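Local coordinates for protein hemoglobin subunit beta (Isurus oxyrinchus, PDB 3MKB) that binds oxygen reversibly at a haem iron, probably serving oxygen transport in the blood of the shortfin mako shark as part of a four-chain haemoglobin, at residues K13-A18 against A60-V65; S99-L104 against V110-F115. All blocks are in the same frame, centred on the assembly; numbering follows the deposited sequence.

Contact 1: K13-A18 against A60-V65; sequences KTFFSA and ALQDAV. With HEM (protoporphyrin IX containing Fe), chain F.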
ATOM      1  N   LYS B  13      -8.139  -0.288  29.357  1.00 28.99           N
ATOM      2  CA  LYS B  13      -7.427   0.419  30.461  1.00 29.12           C
ATOM      3  C   LYS B  13      -6.808   1.722  29.974  1.00 29.37           C
ATOM      4  O   LYS B  13      -6.725   2.699  30.712  1.00 29.57           O
ATOM      5  CB  LYS B  13      -6.373  -0.457  31.133  1.00 29.48           C
ATOM      6  CG  LYS B  13      -6.938  -1.760  31.886  1.00 31.77           C
ATOM      7  CD  LYS B  13      -7.843  -1.368  33.099  1.00 39.70           C
ATOM      8  CE  LYS B  13      -8.319  -2.597  33.937  1.00 38.02           C
ATOM      9  NZ  LYS B  13      -7.212  -3.654  34.156  1.00 40.24           N
ATOM     10  N   THR B  14      -6.271   1.685  28.761  1.00 29.52           N
ATOM     11  CA  THR B  14      -5.688   2.895  28.157  1.00 29.68           C
ATOM     12  C   THR B  14      -6.745   4.019  28.019  1.00 30.19           C
ATOM     13  O   THR B  14      -6.518   5.136  28.515  1.00 30.37           O
ATOM     14  CB  THR B  14      -4.989   2.579  26.851  1.00 30.52           C
ATOM     15  OG1 THR B  14      -3.917   1.649  27.087  1.00 29.42           O
ATOM     16  CG2 THR B  14      -4.362   3.893  26.222  1.00 29.21           C
ATOM     17  N   PHE B  15      -7.915   3.708  27.445  1.00 29.54           N
ATOM     18  CA  PHE B  15      -8.987   4.694  27.322  1.00 30.68           C
ATOM     19  C   PHE B  15      -9.572   5.136  28.675  1.00 30.68           C
ATOM     20  O   PHE B  15     -10.064   6.243  28.820  1.00 29.50           O
ATOM     21  CB  PHE B  15     -10.088   4.191  26.363  1.00 32.29           C
ATOM     22  CG  PHE B  15      -9.786   4.518  24.905  1.00 34.30           C
ATOM     23  CD1 PHE B  15      -8.918   3.742  24.158  1.00 35.08           C
ATOM     24  CD2 PHE B  15     -10.283   5.688  24.344  1.00 32.13           C
ATOM     25  CE1 PHE B  15      -8.617   4.083  22.850  1.00 35.58           C
ATOM     26  CE2 PHE B  15      -9.980   6.051  23.076  1.00 32.61           C
ATOM     27  CZ  PHE B  15      -9.126   5.234  22.320  1.00 36.05           C
ATOM     28  N   PHE B  16      -9.526   4.246  29.650  1.00 30.20           N
ATOM     29  CA  PHE B  16     -10.013   4.558  30.960  1.00 29.10           C
ATOM     30  C   PHE B  16      -9.172   5.635  31.667  1.00 29.36           C
ATOM     31  O   PHE B  16      -9.736   6.478  32.329  1.00 27.13           O
ATOM     32  CB  PHE B  16     -10.038   3.278  31.817  1.00 30.51           C
ATOM     33  CG  PHE B  16     -10.565   3.517  33.193  1.00 32.71           C
ATOM     34  CD1 PHE B  16     -11.899   3.861  33.376  1.00 35.53           C
ATOM     35  CD2 PHE B  16      -9.734   3.474  34.277  1.00 36.83           C
ATOM     36  CE1 PHE B  16     -12.373   4.084  34.584  1.00 37.75           C
ATOM     37  CE2 PHE B  16     -10.231   3.708  35.507  1.00 39.02           C
ATOM     38  CZ  PHE B  16     -11.559   4.005  35.646  1.00 36.94           C
ATOM     39  N   SER B  17      -7.822   5.584  31.570  1.00 27.38           N
ATOM     40  CA  SER B  17      -6.958   6.413  32.449  1.00 29.11           C
ATOM     41  C   SER B  17      -6.059   7.357  31.677  1.00 28.31           C
ATOM     42  O   SER B  17      -5.597   8.335  32.247  1.00 27.87           O
ATOM     43  CB  SER B  17      -5.983   5.554  33.293  1.00 30.02           C
ATOM     44  OG  SER B  17      -6.664   4.682  34.202  1.00 32.48           O
ATOM     45  N   ALA B  18      -5.769   7.038  30.418  1.00 27.37           N
ATOM     46  CA  ALA B  18      -4.932   7.970  29.651  1.00 29.19           C
ATOM     47  C   ALA B  18      -5.709   9.234  29.244  1.00 29.16           C
ATOM     48  O   ALA B  18      -6.943   9.254  29.175  1.00 26.49           O
ATOM     49  CB  ALA B  18      -4.290   7.302  28.472  1.00 29.30           C
ATOM     50  N   ALA B  60     -15.560   8.928  19.137  1.00 36.87           N
ATOM     51  CA  ALA B  60     -15.801   7.743  18.275  1.00 37.40           C
ATOM     52  C   ALA B  60     -14.937   6.511  18.639  1.00 36.01           C
ATOM     53  O   ALA B  60     -15.427   5.398  18.658  1.00 35.39           O
ATOM     54  CB  ALA B  60     -15.703   8.105  16.783  1.00 36.05           C
ATOM     55  N   LEU B  61     -13.667   6.737  18.974  1.00 37.75           N
ATOM     56  CA  LEU B  61     -12.775   5.652  19.393  1.00 37.61           C
ATOM     57  C   LEU B  61     -13.328   5.001  20.663  1.00 40.21           C
ATOM     58  O   LEU B  61     -13.460   3.771  20.752  1.00 39.63           O
ATOM     59  CB  LEU B  61     -11.358   6.190  19.584  1.00 36.14           C
ATOM     60  CG  LEU B  61     -10.721   6.651  18.285  1.00 34.57           C
ATOM     61  CD1 LEU B  61      -9.329   7.117  18.559  1.00 30.07           C
ATOM     62  CD2 LEU B  61     -10.755   5.540  17.205  1.00 34.69           C
ATOM     63  N   GLN B  62     -13.734   5.847  21.616  1.00 42.48           N
ATOM     64  CA  GLN B  62     -14.341   5.349  22.835  1.00 44.82           C
ATOM     65  C   GLN B  62     -15.604   4.526  22.519  1.00 44.67           C
ATOM     66  O   GLN B  62     -15.839   3.480  23.140  1.00 43.14           O
ATOM     67  CB  GLN B  62     -14.596   6.500  23.818  1.00 45.91           C
ATOM     68  CG  GLN B  62     -13.337   6.961  24.605  1.00 50.89           C
ATOM     69  CD  GLN B  62     -13.553   7.042  26.152  1.00 57.04           C
ATOM     70  OE1 GLN B  62     -12.658   7.496  26.908  1.00 60.14           O
ATOM     71  NE2 GLN B  62     -14.731   6.592  26.618  1.00 54.58           N
ATOM     72  N   ASP B  63     -16.372   4.966  21.512  1.00 45.16           N
ATOM     73  CA  ASP B  63     -17.556   4.203  21.040  1.00 46.21           C
ATOM     74  C   ASP B  63     -17.186   2.815  20.518  1.00 45.56           C
ATOM     75  O   ASP B  63     -17.882   1.819  20.810  1.00 45.83           O
ATOM     76  CB  ASP B  63     -18.345   5.040  19.997  1.00 47.15           C
ATOM     77  CG  ASP B  63     -19.665   4.380  19.541  1.00 49.70           C
ATOM     78  OD1 ASP B  63     -19.875   4.379  18.299  1.00 52.76           O
ATOM     79  OD2 ASP B  63     -20.502   3.904  20.381  1.00 50.07           O
ATOM     80  N   ALA B  64     -16.065   2.735  19.789  1.00 44.03           N
ATOM     81  CA  ALA B  64     -15.502   1.442  19.338  1.00 44.03           C
ATOM     82  C   ALA B  64     -14.990   0.634  20.511  1.00 44.14           C
ATOM     83  O   ALA B  64     -15.165  -0.568  20.541  1.00 43.08           O
ATOM     84  CB  ALA B  64     -14.353   1.630  18.287  1.00 42.62           C
ATOM     85  N   VAL B  65     -14.364   1.321  21.473  1.00 45.19           N
ATOM     86  CA  VAL B  65     -13.900   0.680  22.690  1.00 45.52           C
ATOM     87  C   VAL B  65     -15.057   0.021  23.426  1.00 47.21           C
ATOM     88  O   VAL B  65     -14.947  -1.157  23.780  1.00 46.08           O
ATOM     89  CB  VAL B  65     -13.123   1.619  23.637  1.00 45.21           C
ATOM     90  CG1 VAL B  65     -12.794   0.877  24.954  1.00 42.58           C
ATOM     91  CG2 VAL B  65     -11.864   2.162  22.945  1.00 43.66           C
TER
HETATM   92  CHA HEM F 137     -15.819  14.422  11.624  1.00 35.46           C
HETATM   93  CHB HEM F 137     -14.478  10.291  13.721  1.00 36.27           C
HETATM   94  CHC HEM F 137     -10.769  10.143  10.701  1.00 36.27           C
HETATM   95  CHD HEM F 137     -11.940  14.461   8.743  1.00 36.71           C
HETATM   96  C1A HEM F 137     -15.791  13.278  12.359  1.00 38.47           C
HETATM   97  C2A HEM F 137     -16.843  12.873  13.230  1.00 37.72           C
HETATM   98  C3A HEM F 137     -16.464  11.753  13.818  1.00 37.03           C
HETATM   99  C4A HEM F 137     -15.176  11.414  13.330  1.00 37.66           C
HETATM  100  CMA HEM F 137     -17.292  10.953  14.846  1.00 36.48           C
HETATM  101  CAA HEM F 137     -18.170  13.626  13.481  1.00 39.03           C
HETATM  102  CBA HEM F 137     -19.190  13.289  12.401  1.00 43.88           C
HETATM  103  CGA HEM F 137     -20.510  13.942  12.779  1.00 48.10           C
HETATM  104  O1A HEM F 137     -21.240  13.399  13.646  1.00 51.13           O
HETATM  105  O2A HEM F 137     -20.829  15.005  12.219  1.00 46.63           O
HETATM  106  C1B HEM F 137     -13.347   9.858  13.121  1.00 36.26           C
HETATM  107  C2B HEM F 137     -12.595   8.647  13.439  1.00 34.68           C
HETATM  108  C3B HEM F 137     -11.556   8.635  12.584  1.00 36.05           C
HETATM  109  C4B HEM F 137     -11.627   9.816  11.713  1.00 35.12           C
HETATM  110  CMB HEM F 137     -12.889   7.573  14.538  1.00 32.30           C
HETATM  111  CAB HEM F 137     -10.466   7.555  12.502  1.00 33.24           C
HETATM  112  CBB HEM F 137     -10.270   7.028  11.285  1.00 35.44           C
HETATM  113  C1C HEM F 137     -10.748  11.312   9.935  1.00 38.44           C
HETATM  114  C2C HEM F 137      -9.708  11.726   9.019  1.00 36.51           C
HETATM  115  C3C HEM F 137     -10.024  12.910   8.518  1.00 39.16           C
HETATM  116  C4C HEM F 137     -11.290  13.296   9.056  1.00 39.50           C
HETATM  117  CMC HEM F 137      -8.408  10.994   8.680  1.00 38.80           C
HETATM  118  CAC HEM F 137      -9.218  13.730   7.483  1.00 41.16           C
HETATM  119  CBC HEM F 137      -7.871  13.849   7.561  1.00 44.55           C
HETATM  120  C1D HEM F 137     -13.058  14.898   9.379  1.00 35.09           C
HETATM  121  C2D HEM F 137     -13.709  16.183   9.212  1.00 35.58           C
HETATM  122  C3D HEM F 137     -14.913  16.136  10.134  1.00 37.05           C
HETATM  123  C4D HEM F 137     -14.873  14.845  10.760  1.00 33.55           C
HETATM  124  CMD HEM F 137     -13.276  17.357   8.311  1.00 33.58           C
HETATM  125  CAD HEM F 137     -15.990  17.215  10.405  1.00 38.09           C
HETATM  126  CBD HEM F 137     -15.498  18.226  11.414  1.00 43.69           C
HETATM  127  CGD HEM F 137     -16.538  19.358  11.385  1.00 51.51           C
HETATM  128  O1D HEM F 137     -17.234  19.545  12.419  1.00 55.61           O
HETATM  129  O2D HEM F 137     -16.716  20.097  10.353  1.00 54.02           O
HETATM  130  NA  HEM F 137     -14.754  12.366  12.430  1.00 38.00           N
HETATM  131  NB  HEM F 137     -12.747  10.516  12.080  1.00 35.75           N
HETATM  132  NC  HEM F 137     -11.717  12.304   9.936  1.00 38.74           N
HETATM  133  ND  HEM F 137     -13.785  14.146  10.278  1.00 39.29           N
HETATM  134 FE   HEM F 137     -13.266  12.281  11.058  1.00 40.18          FE
HETATM  135  O   HOH W   1     -11.691  13.108  12.356  1.00 54.51           O

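Contact 2: S99-L104 against V110-F115; sequences SFIVEL and VAFTPF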
ATOM      1  N   SER B  99      -0.456   7.845  13.429  1.00 29.10           N
ATOM      2  CA  SER B  99       0.055   8.917  14.271  1.00 28.23           C
ATOM      3  C   SER B  99      -0.352   8.711  15.712  1.00 26.43           C
ATOM      4  O   SER B  99       0.347   9.091  16.584  1.00 24.90           O
ATOM      5  CB  SER B  99      -0.498  10.267  13.810  1.00 28.59           C
ATOM      6  OG  SER B  99      -0.240  10.482  12.448  1.00 29.04           O
ATOM      7  N   PHE B 100      -1.527   8.126  15.926  1.00 28.46           N
ATOM      8  CA  PHE B 100      -2.021   7.809  17.228  1.00 28.05           C
ATOM      9  C   PHE B 100      -1.093   6.806  17.840  1.00 26.71           C
ATOM     10  O   PHE B 100      -0.776   6.884  19.021  1.00 27.35           O
ATOM     11  CB  PHE B 100      -3.405   7.137  17.143  1.00 29.47           C
ATOM     12  CG  PHE B 100      -4.517   8.034  17.522  1.00 32.64           C
ATOM     13  CD1 PHE B 100      -4.912   8.120  18.844  1.00 33.64           C
ATOM     14  CD2 PHE B 100      -5.156   8.822  16.545  1.00 34.72           C
ATOM     15  CE1 PHE B 100      -5.935   8.972  19.245  1.00 31.79           C
ATOM     16  CE2 PHE B 100      -6.208   9.673  16.909  1.00 37.32           C
ATOM     17  CZ  PHE B 100      -6.603   9.752  18.270  1.00 37.51           C
ATOM     18  N   ILE B 101      -0.756   5.795  17.049  1.00 27.81           N
ATOM     19  CA  ILE B 101       0.182   4.754  17.517  1.00 27.03           C
ATOM     20  C   ILE B 101       1.509   5.392  17.919  1.00 27.45           C
ATOM     21  O   ILE B 101       2.072   5.035  18.941  1.00 27.78           O
ATOM     22  CB  ILE B 101       0.374   3.671  16.436  1.00 27.13           C
ATOM     23  CG1 ILE B 101      -0.900   2.816  16.399  1.00 29.32           C
ATOM     24  CG2 ILE B 101       1.580   2.758  16.778  1.00 27.28           C
ATOM     25  CD1 ILE B 101      -1.052   2.010  15.208  1.00 30.60           C
ATOM     26  N   VAL B 102       2.015   6.337  17.108  1.00 26.27           N
ATOM     27  CA  VAL B 102       3.256   7.049  17.483  1.00 26.49           C
ATOM     28  C   VAL B 102       3.040   7.769  18.832  1.00 26.43           C
ATOM     29  O   VAL B 102       3.948   7.773  19.649  1.00 26.27           O
ATOM     30  CB  VAL B 102       3.747   7.978  16.371  1.00 26.58           C
ATOM     31  CG1 VAL B 102       4.885   8.983  16.879  1.00 28.00           C
ATOM     32  CG2 VAL B 102       4.298   7.131  15.216  1.00 26.22           C
ATOM     33  N   GLU B 103       1.818   8.292  19.088  1.00 26.18           N
ATOM     34  CA  GLU B 103       1.591   9.036  20.328  1.00 26.73           C
ATOM     35  C   GLU B 103       1.443   8.071  21.514  1.00 27.01           C
ATOM     36  O   GLU B 103       1.892   8.356  22.595  1.00 28.13           O
ATOM     37  CB  GLU B 103       0.411   9.992  20.243  1.00 26.33           C
ATOM     38  CG  GLU B 103       0.669  11.274  19.405  1.00 29.11           C
ATOM     39  CD  GLU B 103       1.881  12.066  19.862  1.00 29.84           C
ATOM     40  OE1 GLU B 103       2.442  12.791  18.984  1.00 30.08           O
ATOM     41  OE2 GLU B 103       2.238  12.025  21.078  1.00 27.85           O
ATOM     42  N   LEU B 104       0.808   6.939  21.279  1.00 25.47           N
ATOM     43  CA  LEU B 104       0.818   5.846  22.309  1.00 26.19           C
ATOM     44  C   LEU B 104       2.232   5.310  22.668  1.00 26.08           C
ATOM     45  O   LEU B 104       2.474   4.974  23.801  1.00 26.96           O
ATOM     46  CB  LEU B 104      -0.094   4.717  21.828  1.00 25.76           C
ATOM     47  CG  LEU B 104      -1.602   5.068  21.793  1.00 26.40           C
ATOM     48  CD1 LEU B 104      -2.368   4.048  20.879  1.00 27.87           C
ATOM     49  CD2 LEU B 104      -2.228   5.160  23.263  1.00 29.12           C
ATOM     50  N   VAL B 110       8.795   1.905  26.931  1.00 28.27           N
ATOM     51  CA  VAL B 110       9.109   0.474  26.780  1.00 29.84           C
ATOM     52  C   VAL B 110       7.939  -0.481  27.045  1.00 29.15           C
ATOM     53  O   VAL B 110       8.043  -1.697  26.801  1.00 27.36           O
ATOM     54  CB  VAL B 110      10.274   0.018  27.651  1.00 30.89           C
ATOM     55  CG1 VAL B 110      11.604   0.725  27.199  1.00 34.04           C
ATOM     56  CG2 VAL B 110       9.953   0.208  29.184  1.00 31.57           C
ATOM     57  N   ALA B 111       6.821   0.058  27.536  1.00 29.29           N
ATOM     58  CA  ALA B 111       5.616  -0.773  27.740  1.00 27.34           C
ATOM     59  C   ALA B 111       4.956  -1.001  26.394  1.00 28.56           C
ATOM     60  O   ALA B 111       4.204  -1.992  26.204  1.00 27.96           O
ATOM     61  CB  ALA B 111       4.659  -0.056  28.700  1.00 27.43           C
ATOM     62  N   PHE B 112       5.170  -0.052  25.436  1.00 27.53           N
ATOM     63  CA  PHE B 112       4.716  -0.224  24.074  1.00 25.71           C
ATOM     64  C   PHE B 112       5.568  -1.292  23.343  1.00 26.15           C
ATOM     65  O   PHE B 112       6.222  -1.003  22.349  1.00 25.36           O
ATOM     66  CB  PHE B 112       4.682   1.130  23.294  1.00 25.60           C
ATOM     67  CG  PHE B 112       3.658   1.188  22.191  1.00 27.07           C
ATOM     68  CD1 PHE B 112       2.310   1.307  22.496  1.00 26.33           C
ATOM     69  CD2 PHE B 112       4.049   1.225  20.840  1.00 27.54           C
ATOM     70  CE1 PHE B 112       1.339   1.412  21.504  1.00 28.09           C
ATOM     71  CE2 PHE B 112       3.130   1.339  19.846  1.00 26.87           C
ATOM     72  CZ  PHE B 112       1.739   1.429  20.169  1.00 27.88           C
ATOM     73  N   THR B 113       5.584  -2.513  23.857  1.00 26.34           N
ATOM     74  CA  THR B 113       6.299  -3.641  23.203  1.00 25.71           C
ATOM     75  C   THR B 113       5.806  -3.936  21.774  1.00 24.57           C
ATOM     76  O   THR B 113       4.702  -3.528  21.382  1.00 27.10           O
ATOM     77  CB  THR B 113       6.149  -4.965  24.022  1.00 26.20           C
ATOM     78  OG1 THR B 113       4.769  -5.301  24.057  1.00 25.87           O
ATOM     79  CG2 THR B 113       6.723  -4.827  25.412  1.00 25.84           C
ATOM     80  N   PRO B 114       6.590  -4.685  20.967  1.00 25.20           N
ATOM     81  CA  PRO B 114       6.071  -5.002  19.638  1.00 24.63           C
ATOM     82  C   PRO B 114       4.736  -5.703  19.754  1.00 26.04           C
ATOM     83  O   PRO B 114       3.828  -5.571  18.926  1.00 25.32           O
ATOM     84  CB  PRO B 114       7.146  -5.956  19.058  1.00 26.04           C
ATOM     85  CG  PRO B 114       8.433  -5.469  19.689  1.00 23.65           C
ATOM     86  CD  PRO B 114       7.945  -5.269  21.160  1.00 27.52           C
ATOM     87  N   PHE B 115       4.595  -6.419  20.848  1.00 27.10           N
ATOM     88  CA  PHE B 115       3.374  -7.179  21.031  1.00 28.48           C
ATOM     89  C   PHE B 115       2.165  -6.254  21.323  1.00 26.91           C
ATOM     90  O   PHE B 115       1.053  -6.428  20.805  1.00 26.42           O
ATOM     91  CB  PHE B 115       3.692  -8.173  22.145  1.00 30.16           C
ATOM     92  CG  PHE B 115       2.568  -9.036  22.502  1.00 32.36           C
ATOM     93  CD1 PHE B 115       2.134  -9.986  21.639  1.00 35.51           C
ATOM     94  CD2 PHE B 115       1.970  -8.925  23.713  1.00 36.39           C
ATOM     95  CE1 PHE B 115       1.088 -10.762  21.968  1.00 36.18           C
ATOM     96  CE2 PHE B 115       0.940  -9.717  24.001  1.00 37.32           C
ATOM     97  CZ  PHE B 115       0.517 -10.620  23.118  1.00 33.08           C
TER

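Contact 1: K13-A18 against A60-V65
Phe15 CG sits beside its backbone N (chi1 -86°), which sends the ring from helix 5-17 to Leu61, Gln62 and Val65 of helix 50-65, while Val65, its CG2 anti to the carbonyl carbon, brings that methyl over one face of the ring. The evidence for a CH-pi contact is direct: Val65 CG2 lies 3.7 Å from the centroid of the Phe15 ring and 18° off the ring normal. Farther round, Phe15 CZ meets Leu61 CB at 3.7 Å. The tightest touch, 3.3 Å, is between Phe15 CD2 and Gln62 CG, where the glutamine's CG methylene packs against the ring. Phe15 also rests on Trp120 of helix 114-132, so a third helix joins the packing. On the haem side, Ala60 CB approaches HEM CMB at 3.6 Å and Leu61 CD2 reaches the same methyl at 4.0 Å. Leu61 thus has its CB against Phe15 and a branch against the porphyrin. The segment axes come no closer than 10.8 Å, at 135° between their directions, and Phe15 supplies 116 of the 216 Å² buried between them. This is helix-helix packing of the all-alpha globin fold, where helix 50-65 also forms part of the haem pocket through Ala60 and Leu61.

Contact 2: S99-L104 against V110-F115
At the corner between the last two long helices of this globin fold, 93-108 and 114-132 (the GH corner), an inverse gamma turn centred on Phe112 packs against Ile101 and Leu104. Phe112 has phi/psi of -72°/60°, and the weak bond from Thr113 N to Ala111 O, 2.8 Å, spans the turn. The CA-CB bond of Phe112 points toward helix 93-108. Its CG is anti to the backbone N (chi1 -152°), which extends the ring to Ile101 and Leu104, three residues apart on that helix. Ile101 comes to the edge of the ring, near its plane: CG2 is 3.6 Å from Phe112 CZ. The backbone C of Leu104 instead lies over one face, 4.0 Å above the ring plane and offset toward the rim. The contact is wholly apolar in its side chains, and all three touching residues are buried. Beyond it, the rings of Phe117 and Phe112 meet, and Val107 of the neighbouring alpha subunit also packs on Phe112. Arg31 of that alpha subunit donates from NH2 to Phe112 O, so the turn belongs to a subunit interface as well as to the chain's own interior. Thr113, the last residue of the turn, is also the N-cap of helix 114-132, its OG1 accepting a hydrogen bond from Val116 N. On the helix 93-108 side, the shortest approach of Leu104 is from its CB to Phe112 CE1, at 3.6 Å.

From the N terminus, helix 5-17 supplies the first half of contact 1, and the chain then runs through helix 20-34 and into helix 50-65 before that contact closes, a loop of 41 intervening residues. Contact 2 opens only later, on helix 93-108; five residues separate its segments, and it closes at the turn just before helix 114-132. The two are therefore in series, neither nested nor crossed. Their centres are 15 Å apart, yet they meet directly: Leu61 CD1 packs on Phe100 CZ at 3.8 Å, and Thr14 CG2 on Leu104 CD2 at 3.9 Å. Helix 93-108 thereby joins the haem-side helix pair to the turn at the alpha-subunit interface.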